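Local coordinates for insecticidal crystal protein Cry35Ab1 (Bacillus thuringiensis, PDB 4JP0) that forms one component of a binary insecticidal toxin active on western corn rootworm, whose primary target is probably the larval midgut epithelium, at residues 19-30 with 61-70; 198-206 with 322-330. All coordinates share one frame; numbering follows the deposited sequence.

Contact 1: residues 19-30 with 61-70; sequences AATYLSLDDSGV and SYAANNCKVW
Asp-26 and Asn-65 bring their CA atoms within 4.2 Å where two consecutive type I turns, Tyr-22 to Leu-25 and Leu-25 to Ser-28, fold against the loop that leads into strand 69-73. The amide of Asn-65, buried between the segments, carries most of the polar contact. Its ND2 donates to Tyr-22 O at 2.9 Å, with the acceptor lying near the amide plane, and makes a weak, bent bond to Leu-25 O. OD1 takes two hydroxyls: Thr-21 OG1 at 2.7 Å, tilted 20° from the carbonyl plane, and Ser-61 OG at 2.8 Å, in that plane on a lone pair. Thr-21 reaches it because OG1 sits between its own backbone N and carbonyl carbon (chi1 44°). Four partners, one of them weak, help fix the amide's rotation, and a water joins Asn-65 N to Leu-23 O. At the exposed margin the aliphatic part of Lys-68 runs past Asp-26, CD lying 3.3 Å from Asp-26 O; its NZ makes a long salt bridge with Asp-27 OD1 at 3.7 Å and hydrogen-bonds Thr-81. Deeper in, Val-30 CG2 stands over one face of the Trp-70 indole, a CH-pi contact 4.2 Å from the five-membered ring centroid, while Ala-19 CB packs near CZ2. The contact belongs to the ricin-type beta-trefoil domain: Trp-70 also meets Trp-47 of strand 43-52 edge-to-face, Val-79 of strand 76-80 touches Thr-21, Asn-65 and Lys-68, and helix 193-199 lies against Asn-66 and Cys-67.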
loop_
_atom_site.group_PDB
_atom_site.type_symbol
_atom_site.label_atom_id
_atom_site.label_comp_id
_atom_site.label_asym_id
_atom_site.label_seq_id
_atom_site.Cartn_x
_atom_site.Cartn_y
_atom_site.Cartn_z
ATOM N N ALA A 19 -13.958 8.852 -28.096
ATOM C CA ALA A 19 -12.834 7.937 -28.059
ATOM C C ALA A 19 -13.398 6.533 -27.830
ATOM O O ALA A 19 -14.266 6.333 -26.941
ATOM C CB ALA A 19 -11.883 8.331 -26.917
ATOM N N ALA A 20 -12.889 5.557 -28.581
ATOM C CA ALA A 20 -13.492 4.215 -28.580
ATOM C C ALA A 20 -12.494 3.103 -28.869
ATOM O O ALA A 20 -11.535 3.314 -29.585
ATOM C CB ALA A 20 -14.565 4.173 -29.662
ATOM N N THR A 21 -12.726 1.906 -28.325
ATOM C CA THR A 21 -11.956 0.735 -28.746
ATOM C C THR A 21 -12.937 -0.292 -29.287
ATOM O O THR A 21 -14.134 -0.247 -28.936
ATOM C CB THR A 21 -11.203 0.067 -27.577
ATOM O OG1 THR A 21 -12.054 -0.016 -26.446
ATOM C CG2 THR A 21 -10.054 0.891 -27.109
ATOM N N TYR A 22 -12.434 -1.246 -30.082
ATOM C CA TYR A 22 -13.279 -2.327 -30.607
ATOM C C TYR A 22 -13.437 -3.308 -29.442
ATOM O O TYR A 22 -12.454 -3.639 -28.808
ATOM C CB TYR A 22 -12.587 -3.076 -31.769
ATOM C CG TYR A 22 -12.554 -2.403 -33.128
ATOM C CD1 TYR A 22 -12.587 -3.167 -34.313
ATOM C CD2 TYR A 22 -12.452 -1.037 -33.254
ATOM C CE1 TYR A 22 -12.540 -2.566 -35.559
ATOM C CE2 TYR A 22 -12.419 -0.430 -34.517
ATOM C CZ TYR A 22 -12.463 -1.200 -35.648
ATOM O OH TYR A 22 -12.426 -0.593 -36.881
ATOM N N LEU A 23 -14.645 -3.767 -29.152
ATOM C CA LEU A 23 -14.850 -4.640 -27.997
ATOM C C LEU A 23 -14.244 -6.021 -28.119
ATOM O O LEU A 23 -13.899 -6.644 -27.113
ATOM C CB LEU A 23 -16.355 -4.876 -27.763
ATOM C CG LEU A 23 -17.162 -3.808 -27.077
ATOM C CD1 LEU A 23 -18.620 -4.211 -27.056
ATOM C CD2 LEU A 23 -16.637 -3.550 -25.644
ATOM N N SER A 24 -14.153 -6.506 -29.342
ATOM C CA SER A 24 -13.775 -7.880 -29.570
ATOM C C SER A 24 -12.296 -8.074 -29.888
ATOM O O SER A 24 -11.875 -9.206 -30.169
ATOM C CB SER A 24 -14.678 -8.478 -30.636
ATOM O OG SER A 24 -15.957 -8.702 -30.065
ATOM N N LEU A 25 -11.519 -6.982 -29.824
ATOM C CA LEU A 25 -10.069 -7.081 -29.995
ATOM C C LEU A 25 -9.413 -6.566 -28.715
ATOM O O LEU A 25 -9.413 -5.368 -28.447
ATOM C CB LEU A 25 -9.576 -6.291 -31.210
ATOM C CG LEU A 25 -9.841 -6.908 -32.579
ATOM C CD1 LEU A 25 -9.549 -5.917 -33.721
ATOM C CD2 LEU A 25 -8.979 -8.154 -32.738
ATOM N N ASP A 26 -8.831 -7.463 -27.924
ATOM C CA ASP A 26 -8.286 -7.018 -26.647
ATOM C C ASP A 26 -7.189 -5.931 -26.770
ATOM O O ASP A 26 -7.107 -5.071 -25.911
ATOM C CB ASP A 26 -7.775 -8.190 -25.827
ATOM C CG ASP A 26 -8.867 -8.824 -24.954
ATOM O OD1 ASP A 26 -10.075 -8.519 -25.100
ATOM O OD2 ASP A 26 -8.586 -9.648 -24.073
ATOM N N ASP A 27 -6.363 -5.959 -27.817
ATOM C CA ASP A 27 -5.283 -4.953 -27.940
ATOM C C ASP A 27 -5.639 -3.790 -28.847
ATOM O O ASP A 27 -4.759 -3.135 -29.458
ATOM C CB ASP A 27 -4.039 -5.602 -28.508
ATOM C CG ASP A 27 -3.575 -6.752 -27.665
ATOM O OD1 ASP A 27 -3.298 -6.500 -26.476
ATOM O OD2 ASP A 27 -3.491 -7.932 -28.095
ATOM N N SER A 28 -6.932 -3.564 -28.957
ATOM C CA SER A 28 -7.472 -2.529 -29.818
ATOM C C SER A 28 -6.785 -1.187 -29.745
ATOM O O SER A 28 -6.480 -0.684 -28.644
ATOM C CB SER A 28 -8.929 -2.277 -29.412
ATOM O OG SER A 28 -9.554 -1.404 -30.334
ATOM N N GLY A 29 -6.634 -0.559 -30.917
ATOM C CA GLY A 29 -6.251 0.842 -30.975
ATOM C C GLY A 29 -7.444 1.666 -30.516
ATOM O O GLY A 29 -8.581 1.183 -30.490
ATOM N N VAL A 30 -7.199 2.920 -30.154
ATOM C CA VAL A 30 -8.249 3.856 -29.794
ATOM C C VAL A 30 -8.533 4.743 -31.011
ATOM O O VAL A 30 -7.613 5.286 -31.614
ATOM C CB VAL A 30 -7.819 4.750 -28.625
ATOM C CG1 VAL A 30 -8.945 5.755 -28.282
ATOM C CG2 VAL A 30 -7.492 3.896 -27.420
ATOM N N SER A 61 -9.740 1.091 -19.908
ATOM C CA SER A 61 -10.927 0.667 -20.655
ATOM C C SER A 61 -11.883 0.015 -19.634
ATOM O O SER A 61 -11.555 -0.996 -18.975
ATOM C CB SER A 61 -10.527 -0.325 -21.740
ATOM O OG SER A 61 -11.620 -0.538 -22.606
ATOM N N TYR A 62 -13.082 0.562 -19.522
ATOM C CA TYR A 62 -13.953 0.123 -18.433
ATOM C C TYR A 62 -14.674 -1.166 -18.745
ATOM O O TYR A 62 -15.632 -1.169 -19.493
ATOM C CB TYR A 62 -14.941 1.234 -18.049
ATOM C CG TYR A 62 -15.838 0.874 -16.878
ATOM C CD1 TYR A 62 -15.339 0.848 -15.587
ATOM C CD2 TYR A 62 -17.171 0.539 -17.076
ATOM C CE1 TYR A 62 -16.163 0.522 -14.507
ATOM C CE2 TYR A 62 -17.990 0.219 -16.027
ATOM C CZ TYR A 62 -17.490 0.187 -14.748
ATOM O OH TYR A 62 -18.322 -0.098 -13.686
ATOM N N ALA A 63 -14.177 -2.275 -18.192
ATOM C CA ALA A 63 -14.786 -3.591 -18.378
ATOM C C ALA A 63 -14.866 -3.947 -19.859
ATOM O O ALA A 63 -15.836 -4.589 -20.324
ATOM C CB ALA A 63 -16.170 -3.639 -17.772
ATOM N N ALA A 64 -13.865 -3.485 -20.603
ATOM C CA ALA A 64 -13.701 -3.897 -21.983
ATOM C C ALA A 64 -12.207 -4.099 -22.224
ATOM O O ALA A 64 -11.391 -3.542 -21.487
ATOM C CB ALA A 64 -14.233 -2.862 -22.916
ATOM N N ASN A 65 -11.859 -4.860 -23.253
ATOM C CA ASN A 65 -10.442 -5.139 -23.569
ATOM C C ASN A 65 -9.648 -5.592 -22.358
ATOM O O ASN A 65 -8.490 -5.240 -22.215
ATOM C CB ASN A 65 -9.771 -3.888 -24.185
ATOM C CG ASN A 65 -10.661 -3.185 -25.199
ATOM O OD1 ASN A 65 -11.223 -2.119 -24.919
ATOM N ND2 ASN A 65 -10.771 -3.770 -26.392
ATOM N N ASN A 66 -10.270 -6.400 -21.501
ATOM C CA ASN A 66 -9.593 -6.907 -20.302
ATOM C C ASN A 66 -9.055 -5.801 -19.391
ATOM O O ASN A 66 -8.057 -5.995 -18.653
ATOM C CB ASN A 66 -8.486 -7.934 -20.689
ATOM C CG ASN A 66 -8.182 -8.919 -19.579
ATOM O OD1 ASN A 66 -9.075 -9.348 -18.839
ATOM N ND2 ASN A 66 -6.908 -9.262 -19.435
ATOM N N CYS A 67 -9.728 -4.646 -19.414
ATOM C CA CYS A 67 -9.342 -3.522 -18.580
ATOM C C CYS A 67 -7.896 -3.115 -18.852
ATOM O O CYS A 67 -7.181 -2.762 -17.941
ATOM C CB CYS A 67 -9.555 -3.822 -17.086
ATOM S SG CYS A 67 -11.310 -3.992 -16.701
ATOM N N LYS A 68 -7.460 -3.239 -20.098
ATOM C CA LYS A 68 -6.180 -2.660 -20.497
ATOM C C LYS A 68 -6.328 -1.113 -20.482
ATOM O O LYS A 68 -7.440 -0.569 -20.388
ATOM C CB LYS A 68 -5.779 -3.162 -21.866
ATOM C CG LYS A 68 -5.325 -4.655 -21.877
ATOM C CD LYS A 68 -5.067 -5.072 -23.297
ATOM C CE LYS A 68 -4.960 -6.603 -23.435
ATOM N NZ LYS A 68 -3.735 -7.165 -22.841
ATOM N N VAL A 69 -5.209 -0.402 -20.558
ATOM C CA VAL A 69 -5.203 1.029 -20.385
ATOM C C VAL A 69 -4.605 1.761 -21.574
ATOM O O VAL A 69 -3.837 1.194 -22.363
ATOM C CB VAL A 69 -4.366 1.413 -19.125
ATOM C CG1 VAL A 69 -4.873 0.623 -17.876
ATOM C CG2 VAL A 69 -2.898 1.099 -19.340
ATOM N N TRP A 70 -4.919 3.043 -21.695
ATOM C CA TRP A 70 -4.378 3.790 -22.826
ATOM C C TRP A 70 -2.854 3.732 -22.806
ATOM O O TRP A 70 -2.199 3.940 -21.761
ATOM C CB TRP A 70 -4.866 5.242 -22.843
ATOM C CG TRP A 70 -6.292 5.458 -23.277
ATOM C CD1 TRP A 70 -7.329 4.547 -23.315
ATOM C CD2 TRP A 70 -6.832 6.693 -23.699
ATOM N NE1 TRP A 70 -8.488 5.177 -23.735
ATOM C CE2 TRP A 70 -8.199 6.491 -23.986
ATOM C CE3 TRP A 70 -6.290 7.964 -23.875
ATOM C CZ2 TRP A 70 -9.021 7.512 -24.445
ATOM C CZ3 TRP A 70 -7.120 8.980 -24.322
ATOM C CH2 TRP A 70 -8.462 8.740 -24.596
HETATM O O HOH W 1 -13.983 -6.342 -24.472
HETATM O O HOH W 2 -1.271 -5.835 -23.860
#

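Contact 2: residues 198-206 with 322-330; sequences KTTPYYILK and RYNGSEIRI
Tyr-203 lies alongside Arg-322, near the end of strand 307-323, in the tight part of the contact; segments 202-206 and 327-330, on either side of that strand, have axes 8.5 Å apart and directions 70° apart. Arg-322 CA sits over one face of the phenol ring, a CH-pi contact 4.1 Å from the centroid, and its CG reaches CE2 of Tyr-203 at 3.5 Å. Ile-330 CD1 adds an apolar touch at CE2. Thr-200, just past the end of helix 193-199, with OG1 anti to the backbone N (chi1 175°), accepts the N-H of Tyr-323 at 2.9 Å in an almost straight bond (176°). Ile-204 runs side by side with Tyr-323 and sets CD1 against ring atom CD1 at 3.7 Å. Packing is looser beyond this. Thr-199 O and Tyr-323 O, both acceptors, approach without bonding, and a water donates to Tyr-202 O and, weakly, Tyr-323 O. On the more exposed flank the extended Lys-206 crosses Glu-327 at about a right angle, NZ forming a salt bridge with OE1 at 2.8 Å, on the syn side but somewhat out of the carboxylate plane; NZ also bonds Tyr-208 OH. Asp-188 receives both the Tyr-203 hydroxyl and Arg-322 NE, so one carboxylate ties Tyr-203 and Arg-322 together. Apolar contacts on both sheet faces, the Thr-200 bond and the ion pair thus add to the backbone pairing of 202-221 with 307-323.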
loop_
_atom_site.group_PDB
_atom_site.type_symbol
_atom_site.label_atom_id
_atom_site.label_comp_id
_atom_site.label_asym_id
_atom_site.label_seq_id
_atom_site.Cartn_x
_atom_site.Cartn_y
_atom_site.Cartn_z
ATOM N N LYS A 198 -15.917 -3.571 -12.278
ATOM C CA LYS A 198 -17.320 -3.241 -12.103
ATOM C C LYS A 198 -17.788 -3.339 -10.666
ATOM O O LYS A 198 -18.720 -2.623 -10.270
ATOM C CB LYS A 198 -18.196 -4.151 -12.992
ATOM C CG LYS A 198 -18.179 -3.679 -14.402
ATOM C CD LYS A 198 -18.778 -4.686 -15.379
ATOM C CE LYS A 198 -20.257 -4.780 -15.282
ATOM N NZ LYS A 198 -20.705 -6.130 -15.774
ATOM N N THR A 199 -17.125 -4.181 -9.885
ATOM C CA THR A 199 -17.565 -4.437 -8.534
ATOM C C THR A 199 -16.603 -3.954 -7.472
ATOM O O THR A 199 -17.042 -3.633 -6.382
ATOM C CB THR A 199 -17.860 -5.938 -8.285
ATOM O OG1 THR A 199 -16.672 -6.713 -8.491
ATOM C CG2 THR A 199 -18.872 -6.459 -9.310
ATOM N N THR A 200 -15.315 -3.888 -7.758
ATOM C CA THR A 200 -14.367 -3.482 -6.758
ATOM C C THR A 200 -13.235 -2.654 -7.381
ATOM O O THR A 200 -12.138 -3.028 -7.317
ATOM C CB THR A 200 -13.829 -4.698 -5.917
ATOM O OG1 THR A 200 -12.820 -4.261 -5.047
ATOM C CG2 THR A 200 -13.273 -5.768 -6.799
ATOM N N PRO A 201 -13.576 -1.543 -8.020
ATOM C CA PRO A 201 -12.545 -0.790 -8.760
ATOM C C PRO A 201 -11.445 -0.285 -7.843
ATOM O O PRO A 201 -10.340 -0.072 -8.302
ATOM C CB PRO A 201 -13.321 0.386 -9.379
ATOM C CG PRO A 201 -14.598 0.481 -8.510
ATOM C CD PRO A 201 -14.924 -0.947 -8.184
ATOM N N TYR A 202 -11.773 -0.051 -6.577
ATOM C CA TYR A 202 -10.736 0.246 -5.588
ATOM C C TYR A 202 -10.674 -0.813 -4.528
ATOM O O TYR A 202 -11.698 -1.165 -3.932
ATOM C CB TYR A 202 -10.949 1.601 -4.921
ATOM C CG TYR A 202 -10.701 2.740 -5.875
ATOM C CD1 TYR A 202 -11.743 3.252 -6.677
ATOM C CD2 TYR A 202 -9.421 3.265 -6.033
ATOM C CE1 TYR A 202 -11.518 4.326 -7.585
ATOM C CE2 TYR A 202 -9.188 4.320 -6.922
ATOM C CZ TYR A 202 -10.228 4.836 -7.690
ATOM O OH TYR A 202 -9.936 5.838 -8.577
ATOM N N TYR A 203 -9.470 -1.330 -4.288
ATOM C CA TYR A 203 -9.268 -2.278 -3.171
ATOM C C TYR A 203 -8.860 -1.485 -1.948
ATOM O O TYR A 203 -8.309 -0.383 -2.074
ATOM C CB TYR A 203 -8.128 -3.264 -3.508
ATOM C CG TYR A 203 -8.564 -4.407 -4.430
ATOM C CD1 TYR A 203 -9.070 -4.151 -5.697
ATOM C CD2 TYR A 203 -8.449 -5.755 -4.009
ATOM C CE1 TYR A 203 -9.499 -5.197 -6.535
ATOM C CE2 TYR A 203 -8.832 -6.775 -4.804
ATOM C CZ TYR A 203 -9.357 -6.503 -6.084
ATOM O OH TYR A 203 -9.737 -7.548 -6.880
ATOM N N ILE A 204 -9.074 -2.051 -0.758
ATOM C CA ILE A 204 -8.658 -1.433 0.488
ATOM C C ILE A 204 -7.389 -2.107 0.996
ATOM O O ILE A 204 -7.328 -3.331 1.173
ATOM C CB ILE A 204 -9.768 -1.586 1.545
ATOM C CG1 ILE A 204 -11.020 -0.865 1.088
ATOM C CG2 ILE A 204 -9.353 -0.968 2.911
ATOM C CD1 ILE A 204 -12.281 -1.262 1.925
ATOM N N LEU A 205 -6.358 -1.308 1.189
ATOM C CA LEU A 205 -5.088 -1.803 1.743
ATOM C C LEU A 205 -4.933 -1.172 3.161
ATOM O O LEU A 205 -4.926 0.058 3.342
ATOM C CB LEU A 205 -3.935 -1.443 0.792
ATOM C CG LEU A 205 -2.506 -1.768 1.222
ATOM C CD1 LEU A 205 -2.352 -3.241 1.630
ATOM C CD2 LEU A 205 -1.500 -1.378 0.112
ATOM N N LYS A 206 -4.847 -2.043 4.165
ATOM C CA LYS A 206 -4.784 -1.622 5.546
ATOM C C LYS A 206 -3.443 -1.984 6.105
ATOM O O LYS A 206 -2.834 -2.991 5.682
ATOM C CB LYS A 206 -5.790 -2.427 6.362
ATOM C CG LYS A 206 -7.202 -2.394 5.866
ATOM C CD LYS A 206 -8.116 -2.994 6.930
ATOM C CE LYS A 206 -9.525 -3.175 6.415
ATOM N NZ LYS A 206 -10.453 -3.647 7.451
ATOM N N ARG A 322 -10.773 -6.895 -1.352
ATOM C CA ARG A 322 -11.716 -6.508 -2.388
ATOM C C ARG A 322 -12.823 -5.794 -1.635
ATOM O O ARG A 322 -13.055 -6.081 -0.458
ATOM C CB ARG A 322 -12.421 -7.702 -2.973
ATOM C CG ARG A 322 -11.686 -8.538 -3.906
ATOM C CD ARG A 322 -12.611 -9.485 -4.691
ATOM N NE ARG A 322 -11.813 -10.602 -5.160
ATOM C CZ ARG A 322 -12.223 -11.842 -5.246
ATOM N NH1 ARG A 322 -13.473 -12.168 -4.907
ATOM N NH2 ARG A 322 -11.365 -12.758 -5.687
ATOM N N TYR A 323 -13.532 -4.880 -2.281
ATOM C CA TYR A 323 -14.655 -4.261 -1.582
ATOM C C TYR A 323 -15.857 -4.218 -2.436
ATOM O O TYR A 323 -15.894 -3.336 -3.356
ATOM C CB TYR A 323 -14.409 -2.836 -1.114
ATOM C CG TYR A 323 -15.559 -2.409 -0.210
ATOM C CD1 TYR A 323 -15.544 -2.730 1.136
ATOM C CD2 TYR A 323 -16.697 -1.790 -0.715
ATOM C CE1 TYR A 323 -16.562 -2.379 1.974
ATOM C CE2 TYR A 323 -17.766 -1.427 0.146
ATOM C CZ TYR A 323 -17.675 -1.737 1.490
ATOM O OH TYR A 323 -18.666 -1.413 2.395
ATOM N N ASN A 324 -16.798 -5.129 -2.073
ATOM C CA ASN A 324 -18.096 -5.463 -2.709
ATOM C C ASN A 324 -19.323 -5.233 -1.833
ATOM O O ASN A 324 -20.255 -6.027 -1.924
ATOM C CB ASN A 324 -18.159 -6.987 -3.010
ATOM C CG ASN A 324 -18.517 -7.872 -1.731
ATOM O OD1 ASN A 324 -18.393 -7.431 -0.594
ATOM N ND2 ASN A 324 -18.948 -9.129 -1.958
ATOM N N GLY A 325 -19.348 -4.182 -1.018
ATOM C CA GLY A 325 -20.406 -4.042 -0.033
ATOM C C GLY A 325 -19.932 -4.632 1.296
ATOM O O GLY A 325 -20.597 -4.467 2.315
ATOM N N SER A 326 -18.833 -5.383 1.237
ATOM C CA SER A 326 -18.143 -5.952 2.389
ATOM C C SER A 326 -16.704 -6.176 1.957
ATOM O O SER A 326 -16.414 -6.140 0.768
ATOM C CB SER A 326 -18.777 -7.269 2.872
ATOM O OG SER A 326 -18.364 -8.392 2.099
ATOM N N GLU A 327 -15.799 -6.367 2.919
ATOM C CA GLU A 327 -14.387 -6.540 2.622
ATOM C C GLU A 327 -14.054 -8.029 2.483
ATOM O O GLU A 327 -14.374 -8.829 3.384
ATOM C CB GLU A 327 -13.550 -5.957 3.773
ATOM C CG GLU A 327 -13.820 -4.464 3.989
ATOM C CD GLU A 327 -13.157 -3.908 5.223
ATOM O OE1 GLU A 327 -12.560 -4.669 5.993
ATOM O OE2 GLU A 327 -13.215 -2.704 5.415
ATOM N N ILE A 328 -13.386 -8.397 1.394
ATOM C CA ILE A 328 -12.941 -9.779 1.188
ATOM C C ILE A 328 -11.418 -9.780 1.115
ATOM O O ILE A 328 -10.849 -9.208 0.214
ATOM C CB ILE A 328 -13.546 -10.355 -0.132
ATOM C CG1 ILE A 328 -15.070 -10.430 0.006
ATOM C CG2 ILE A 328 -12.984 -11.766 -0.419
ATOM C CD1 ILE A 328 -15.818 -10.775 -1.315
ATOM N N ARG A 329 -10.755 -10.394 2.084
ATOM C CA ARG A 329 -9.306 -10.345 2.122
ATOM C C ARG A 329 -8.717 -11.250 1.055
ATOM O O ARG A 329 -9.117 -12.419 0.949
ATOM C CB ARG A 329 -8.793 -10.764 3.522
ATOM C CG ARG A 329 -7.358 -10.371 3.784
ATOM C CD ARG A 329 -6.840 -10.770 5.191
ATOM N NE ARG A 329 -6.845 -12.219 5.340
ATOM C CZ ARG A 329 -7.057 -12.878 6.462
ATOM N NH1 ARG A 329 -7.259 -12.237 7.598
ATOM N NH2 ARG A 329 -7.043 -14.211 6.453
ATOM N N ILE A 330 -7.756 -10.737 0.274
ATOM C CA ILE A 330 -7.124 -11.567 -0.741
ATOM C C ILE A 330 -5.623 -11.738 -0.466
ATOM O O ILE A 330 -4.962 -12.527 -1.127
ATOM C CB ILE A 330 -7.373 -11.049 -2.181
ATOM C CG1 ILE A 330 -6.662 -9.721 -2.437
ATOM C CG2 ILE A 330 -8.836 -10.887 -2.431
ATOM C CD1 ILE A 330 -6.363 -9.461 -3.927
HETATM O O HOH W 3 -14.344 -0.544 -4.380
#

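Contact 1 lies in the beta-trefoil domain, about 27 Å from the centre of the chain, and contact 2 nearer the middle, about 14 Å from it, in the Toxin_10 region; their centres are about 23 Å apart. Both are partly buried; each has a salt bridge toward the outside, long in contact 1, short in contact 2. Contact 1 centres its buried polar bonding on one amide that joins two backbone carbonyls and two hydroxyls, whereas contact 2 joins members of a single antiparallel sheet through a hydroxyl, a tyrosine face and an ion pair. Helix 193-199 connects them: Lys-198 packs its CG on Tyr-62 OH and its CD on Ala-63 CB, both 3.7 Å, linking the two domains.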